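Local coordinates for protein metallophosphoesterase (Sphaerobacter thermophilus, PDB 3RQZ) that probably acts as a zinc-dependent phosphatase of the calcineurin-like metallophosphoesterase superfamily, YfcE family, and binds two zinc ions, at residues H150-L155 / P188-Q193. Residues are numbered along the deposited sequence; the frame is centred on the assembly and turned at random.
With ZN (zinc ion), chain D.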
ATOM      1  N   HIS A 150      -4.645  -0.307  -2.142  1.00 19.86           N
ATOM      2  CA  HIS A 150      -5.848   0.566  -2.097  1.00 21.20           C
ATOM      3  C   HIS A 150      -6.997   0.007  -1.228  1.00 21.36           C
ATOM      4  O   HIS A 150      -7.689   0.756  -0.535  1.00 22.97           O
ATOM      5  CB  HIS A 150      -6.302   0.854  -3.554  1.00 21.38           C
ATOM      6  CG  HIS A 150      -7.273   1.984  -3.730  1.00 22.16           C
ATOM      7  ND1 HIS A 150      -7.348   3.079  -2.895  1.00 22.63           N
ATOM      8  CD2 HIS A 150      -8.184   2.200  -4.711  1.00 23.10           C
ATOM      9  CE1 HIS A 150      -8.283   3.905  -3.339  1.00 24.72           C
ATOM     10  NE2 HIS A 150      -8.792   3.401  -4.451  1.00 23.82           N
ATOM     11  N   THR A 151      -7.200  -1.299  -1.221  1.00 21.53           N
ATOM     12  CA  THR A 151      -8.262  -1.852  -0.386  1.00 21.94           C
ATOM     13  C   THR A 151      -7.837  -1.995   1.077  1.00 21.72           C
ATOM     14  O   THR A 151      -8.681  -2.054   1.965  1.00 21.66           O
ATOM     15  CB  THR A 151      -8.662  -3.252  -0.882  1.00 22.39           C
ATOM     16  OG1 THR A 151      -7.493  -4.082  -0.817  1.00 23.72           O
ATOM     17  CG2 THR A 151      -9.155  -3.201  -2.331  1.00 22.88           C
ATOM     18  N   HIS A 152      -6.530  -2.080   1.323  1.00 22.02           N
ATOM     19  CA  HIS A 152      -5.957  -2.302   2.680  1.00 22.07           C
ATOM     20  C   HIS A 152      -6.241  -3.717   3.184  1.00 22.61           C
ATOM     21  O   HIS A 152      -6.295  -4.001   4.420  1.00 23.27           O
ATOM     22  CB  HIS A 152      -6.458  -1.273   3.703  1.00 22.03           C
ATOM     23  CG  HIS A 152      -6.158   0.148   3.354  1.00 22.62           C
ATOM     24  ND1 HIS A 152      -6.298   1.172   4.266  1.00 24.11           N
ATOM     25  CD2 HIS A 152      -5.756   0.731   2.194  1.00 22.68           C
ATOM     26  CE1 HIS A 152      -5.993   2.321   3.687  1.00 22.84           C
ATOM     27  NE2 HIS A 152      -5.672   2.085   2.431  1.00 22.17           N
ATOM     28  N   VAL A 153      -6.482  -4.610   2.234  1.00 22.68           N
ATOM     29  CA  VAL A 153      -6.724  -6.013   2.570  1.00 22.93           C
ATOM     30  C   VAL A 153      -5.858  -6.874   1.660  1.00 22.35           C
ATOM     31  O   VAL A 153      -5.923  -6.736   0.433  1.00 22.06           O
ATOM     32  CB  VAL A 153      -8.231  -6.378   2.459  1.00 22.78           C
ATOM     33  CG1 VAL A 153      -8.487  -7.899   2.805  1.00 24.77           C
ATOM     34  CG2 VAL A 153      -9.108  -5.483   3.403  1.00 25.58           C
ATOM     35  N   PRO A 154      -5.034  -7.763   2.245  1.00 22.65           N
ATOM     36  CA  PRO A 154      -4.266  -8.611   1.346  1.00 22.84           C
ATOM     37  C   PRO A 154      -5.183  -9.560   0.571  1.00 23.85           C
ATOM     38  O   PRO A 154      -6.243  -9.954   1.065  1.00 24.41           O
ATOM     39  CB  PRO A 154      -3.287  -9.355   2.280  1.00 22.82           C
ATOM     40  CG  PRO A 154      -3.962  -9.355   3.602  1.00 22.62           C
ATOM     41  CD  PRO A 154      -4.760  -8.058   3.665  1.00 22.73           C
ATOM     42  N   LEU A 155      -4.769  -9.918  -0.643  1.00 24.06           N
ATOM     43  CA  LEU A 155      -5.643 -10.593  -1.592  1.00 25.46           C
ATOM     44  C   LEU A 155      -4.790 -11.234  -2.683  1.00 25.79           C
ATOM     45  O   LEU A 155      -3.721 -10.713  -3.032  1.00 25.53           O
ATOM     46  CB  LEU A 155      -6.593  -9.559  -2.246  1.00 25.54           C
ATOM     47  CG  LEU A 155      -7.547  -9.998  -3.364  1.00 26.97           C
ATOM     48  CD1 LEU A 155      -8.934  -9.338  -3.239  1.00 27.50           C
ATOM     49  CD2 LEU A 155      -6.969  -9.719  -4.766  1.00 28.56           C
ATOM     50  N   PRO A 188      -0.661  -6.778  -1.305  1.00 20.38           N
ATOM     51  CA  PRO A 188       0.075  -7.043  -0.062  1.00 20.73           C
ATOM     52  C   PRO A 188      -0.644  -6.581   1.218  1.00 21.00           C
ATOM     53  O   PRO A 188      -0.095  -6.753   2.321  1.00 21.74           O
ATOM     54  CB  PRO A 188       1.352  -6.226  -0.260  1.00 20.56           C
ATOM     55  CG  PRO A 188       0.852  -5.002  -1.029  1.00 20.09           C
ATOM     56  CD  PRO A 188      -0.083  -5.640  -2.046  1.00 19.37           C
ATOM     57  N   GLY A 189      -1.844  -6.007   1.080  1.00 20.67           N
ATOM     58  CA  GLY A 189      -2.557  -5.400   2.233  1.00 20.95           C
ATOM     59  C   GLY A 189      -1.926  -4.047   2.567  1.00 20.80           C
ATOM     60  O   GLY A 189      -1.100  -3.531   1.796  1.00 21.11           O
ATOM     61  N   ALA A 190      -2.299  -3.472   3.703  1.00 20.51           N
ATOM     62  CA  ALA A 190      -1.769  -2.162   4.103  1.00 20.16           C
ATOM     63  C   ALA A 190      -0.779  -2.312   5.217  1.00 20.15           C
ATOM     64  O   ALA A 190      -1.012  -3.069   6.169  1.00 20.52           O
ATOM     65  CB  ALA A 190      -2.856  -1.232   4.559  1.00 19.55           C
ATOM     66  N   VAL A 191       0.327  -1.595   5.092  1.00 19.89           N
ATOM     67  CA  VAL A 191       1.249  -1.442   6.220  1.00 20.19           C
ATOM     68  C   VAL A 191       0.600  -0.629   7.347  1.00 21.53           C
ATOM     69  O   VAL A 191       0.732  -0.971   8.530  1.00 22.42           O
ATOM     70  CB  VAL A 191       2.497  -0.698   5.780  1.00 20.40           C
ATOM     71  CG1 VAL A 191       3.296  -0.166   7.006  1.00 20.30           C
ATOM     72  CG2 VAL A 191       3.365  -1.623   4.821  1.00 18.69           C
ATOM     73  N   GLY A 192      -0.102   0.447   6.995  1.00 21.90           N
ATOM     74  CA  GLY A 192      -0.365   1.485   7.983  1.00 23.97           C
ATOM     75  C   GLY A 192      -1.810   1.623   8.429  1.00 25.51           C
ATOM     76  O   GLY A 192      -2.102   2.361   9.360  1.00 26.38           O
ATOM     77  N   GLN A 193      -2.736   0.943   7.754  1.00 25.64           N
ATOM     78  CA  GLN A 193      -4.142   1.049   8.162  1.00 26.04           C
ATOM     79  C   GLN A 193      -4.896  -0.170   7.653  1.00 25.46           C
ATOM     80  O   GLN A 193      -5.704  -0.057   6.726  1.00 25.79           O
ATOM     81  CB  GLN A 193      -4.788   2.359   7.645  1.00 26.38           C
ATOM     82  CG  GLN A 193      -6.083   2.713   8.382  1.00 27.87           C
ATOM     83  CD  GLN A 193      -7.013   3.577   7.537  1.00 29.05           C
ATOM     84  OE1 GLN A 193      -7.380   3.223   6.409  1.00 30.39           O
ATOM     85  NE2 GLN A 193      -7.395   4.715   8.082  1.00 29.84           N
TER
HETATM   86 ZN    ZN D 301      -4.933   3.738   1.077  1.00 29.84          ZN
HETATM   87  O   HOH W   1      -3.970  -5.231   5.350  1.00 26.00           O
HETATM   88  O   HOH W   2      -7.123   4.816   1.296  1.00 26.74           O
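His152 is held from both ends of its imidazole: NE2 binds a zinc ion at 2.3 Å, while ND1, at the other side of the ring, gives a weak hydrogen bond to the backbone O of Gln193, 2.8 Å away but bent to 129°. The pair is a worked example consistent with a second-shell residue helping to orient a first-shell metal ligand. With CG beside its backbone N (chi1 -59°), His152 sends the ring past Ala190, whose CB lies 3.7 Å from His152 CB, and on to the metal. The Gln193 side chain runs extended beyond CG and brings OE1 into the plane of the imidazole at its edge, 3.2 Å from His152 ND1; the amide is turned 53° from the ring, and its OE1 accepts a hydrogen bond from Arg195. Were Gln193 replaced by an alanine, the Arg195 guanidinium would probably lose this acceptor and a gap would open beside the ND1 edge of His152. Past the histidine, toward Pro154, the two segments come very close, Gly189 CA resting 3.4 Å from Pro154 N. Pro154 CD leaves no room for a CB on Gly189, whose phi is positive. A water bridges the two backbones, donating to His152 O and accepting from Ala190 N at 2.9 Å. Asp11, His13 and Asp37 complete the protein ligands of the zinc held by His152, and nearby His150 serves the second zinc with Asp37, the dinuclear site characteristic of this superfamily. The contact joins the loop leading into edge strand 154-158 to the loop leaving its antiparallel neighbour 184-188; Val191 packs on strand 6-9, Pro154 touches strand 201-207, and Gln193 reaches helix 236-244.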